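PDB 3C7A: octopine dehydrogenase from Pecten maximus, which catalyses the reductive condensation of L-arginine with pyruvate to D-octopine, using NADH as the electron donor, and the reverse oxidation. Local coordinates for residues A[284-289]-A[298-303]. Sequence-based numbering, arbitrary orientation.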
loop_
_atom_site.group_PDB
_atom_site.type_symbol
_atom_site.label_atom_id
_atom_site.label_comp_id
_atom_site.label_asym_id
_atom_site.label_seq_id
_atom_site.Cartn_x
_atom_site.Cartn_y
_atom_site.Cartn_z
ATOM N N HIS A 284 -14.378 14.672 10.694
ATOM C CA HIS A 284 -15.123 15.757 11.356
ATOM C C HIS A 284 -16.267 15.305 12.276
ATOM O O HIS A 284 -16.512 15.926 13.314
ATOM C CB HIS A 284 -15.630 16.783 10.332
ATOM C CG HIS A 284 -16.568 16.216 9.313
ATOM N ND1 HIS A 284 -17.921 16.079 9.541
ATOM C CD2 HIS A 284 -16.351 15.756 8.058
ATOM C CE1 HIS A 284 -18.495 15.554 8.473
ATOM N NE2 HIS A 284 -17.564 15.350 7.557
ATOM N N GLU A 285 -16.954 14.227 11.901
ATOM C CA GLU A 285 -18.106 13.735 12.662
ATOM C C GLU A 285 -17.715 12.988 13.947
ATOM O O GLU A 285 -18.545 12.815 14.844
ATOM C CB GLU A 285 -19.000 12.852 11.779
ATOM C CG GLU A 285 -20.465 12.807 12.221
ATOM C CD GLU A 285 -21.316 11.837 11.412
ATOM O OE1 GLU A 285 -21.009 11.597 10.223
ATOM O OE2 GLU A 285 -22.309 11.318 11.972
ATOM N N ASP A 286 -16.453 12.562 14.032
ATOM C CA ASP A 286 -15.967 11.764 15.165
ATOM C C ASP A 286 -15.125 12.545 16.185
ATOM O O ASP A 286 -14.889 12.060 17.294
ATOM C CB ASP A 286 -15.182 10.545 14.659
ATOM C CG ASP A 286 -16.059 9.545 13.917
ATOM O OD1 ASP A 286 -17.111 9.144 14.458
ATOM O OD2 ASP A 286 -15.685 9.150 12.793
ATOM N N ILE A 287 -14.679 13.743 15.809
ATOM C CA ILE A 287 -13.810 14.562 16.667
ATOM C C ILE A 287 -14.618 15.458 17.616
ATOM O O ILE A 287 -15.572 16.118 17.197
ATOM C CB ILE A 287 -12.814 15.412 15.823
ATOM C CG1 ILE A 287 -11.849 14.498 15.056
ATOM C CG2 ILE A 287 -12.031 16.389 16.707
ATOM C CD1 ILE A 287 -11.123 15.173 13.900
ATOM N N GLN A 288 -14.223 15.472 18.890
ATOM C CA GLN A 288 -14.896 16.273 19.916
ATOM C C GLN A 288 -14.343 17.703 19.996
ATOM O O GLN A 288 -15.110 18.663 20.107
ATOM C CB GLN A 288 -14.791 15.588 21.284
ATOM C CG GLN A 288 -16.069 15.628 22.129
ATOM C CD GLN A 288 -16.483 17.032 22.550
ATOM O OE1 GLN A 288 -15.661 17.830 23.007
ATOM N NE2 GLN A 288 -17.770 17.334 22.407
ATOM N N ASP A 289 -13.017 17.831 19.940
ATOM C CA ASP A 289 -12.333 19.123 20.030
ATOM C C ASP A 289 -11.235 19.215 18.964
ATOM O O ASP A 289 -10.338 18.367 18.920
ATOM C CB ASP A 289 -11.745 19.309 21.434
ATOM C CG ASP A 289 -11.224 20.719 21.683
ATOM O OD1 ASP A 289 -11.623 21.661 20.962
ATOM O OD2 ASP A 289 -10.415 20.887 22.620
ATOM N N THR A 298 -6.283 12.928 19.955
ATOM C CA THR A 298 -6.621 12.362 21.270
ATOM C C THR A 298 -8.124 12.247 21.540
ATOM O O THR A 298 -8.547 11.374 22.303
ATOM C CB THR A 298 -5.941 13.130 22.439
ATOM O OG1 THR A 298 -6.197 14.535 22.319
ATOM C CG2 THR A 298 -4.434 12.885 22.448
ATOM N N THR A 299 -8.923 13.113 20.915
ATOM C CA THR A 299 -10.381 13.097 21.111
ATOM C C THR A 299 -11.158 12.487 19.932
ATOM O O THR A 299 -12.366 12.705 19.799
ATOM C CB THR A 299 -10.950 14.506 21.462
ATOM O OG1 THR A 299 -10.816 15.386 20.339
ATOM C CG2 THR A 299 -10.236 15.103 22.674
ATOM N N ASN A 300 -10.463 11.721 19.092
ATOM C CA ASN A 300 -11.089 11.006 17.975
ATOM C C ASN A 300 -11.791 9.735 18.461
ATOM O O ASN A 300 -11.156 8.851 19.043
ATOM C CB ASN A 300 -10.044 10.672 16.897
ATOM C CG ASN A 300 -10.662 10.156 15.594
ATOM O OD1 ASN A 300 -11.865 9.903 15.504
ATOM N ND2 ASN A 300 -9.823 10.000 14.575
ATOM N N LYS A 301 -13.099 9.654 18.210
ATOM C CA LYS A 301 -13.934 8.540 18.679
ATOM C C LYS A 301 -13.621 7.192 18.022
ATOM O O LYS A 301 -13.854 6.140 18.622
ATOM C CB LYS A 301 -15.422 8.864 18.501
ATOM C CG LYS A 301 -15.997 9.782 19.570
ATOM C CD LYS A 301 -17.493 9.984 19.376
ATOM C CE LYS A 301 -18.087 10.833 20.492
ATOM N NZ LYS A 301 -19.572 10.943 20.380
ATOM N N SER A 302 -13.098 7.226 16.798
ATOM C CA SER A 302 -12.778 6.002 16.057
ATOM C C SER A 302 -11.543 5.261 16.591
ATOM O O SER A 302 -11.338 4.087 16.276
ATOM C CB SER A 302 -12.627 6.295 14.559
ATOM O OG SER A 302 -11.565 7.202 14.318
ATOM N N TYR A 303 -10.734 5.945 17.400
ATOM C CA TYR A 303 -9.535 5.348 17.999
ATOM C C TYR A 303 -9.774 4.794 19.414
ATOM O O TYR A 303 -8.822 4.546 20.160
ATOM C CB TYR A 303 -8.381 6.362 18.029
ATOM C CG TYR A 303 -7.838 6.791 16.675
ATOM C CD1 TYR A 303 -7.788 5.903 15.597
ATOM C CD2 TYR A 303 -7.339 8.081 16.487
ATOM C CE1 TYR A 303 -7.278 6.297 14.360
ATOM C CE2 TYR A 303 -6.824 8.485 15.257
ATOM C CZ TYR A 303 -6.798 7.588 14.199
ATOM O OH TYR A 303 -6.288 7.984 12.983
#
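Residues 286-289 and 299-302 run antiparallel and form a single beta bridge between Ile287 and Asn300: Lys301 N donates to Asp286 O at 3.1 Å, while Gln288 N makes a weak bond to Thr299 O at 3.5 Å. A further weak bond, 3.3 Å from Asp289 N to Thr299 OG1, extends the join. With chi1 at 67°, that hydroxyl sits between its own backbone N and carbonyl carbon, where it meets Asp289 N and also hydrogen-bonds to His295 O in the preceding helix. The carbon that bears it, Thr299 CB, packs on Gln288 CB at 4.0 Å. Lys301 lays the CB-CG start of its extended chain against Asp286 O, and the rest leads away from residues 284-289. On the Asn300 side, Asp286 CB rests 3.5 Å from Asn300 OD1, the oxygen that both Ser302 N (3.2 Å) and Ser302 OG (3.0 Å) reach from one face of the amide plane. Without that oxygen, as with an alanine in place of Asn300, Ser302 N and OG would probably lose their shared acceptor and the turn through 300-302 its clamp. The bridge thus joins the two loops flanking helix 293-298 at the surface of the alpha-helical domain, with an Asx turn, Asn300 OD1 to Ser302 N, spanning the short 3-10 segment 301-302.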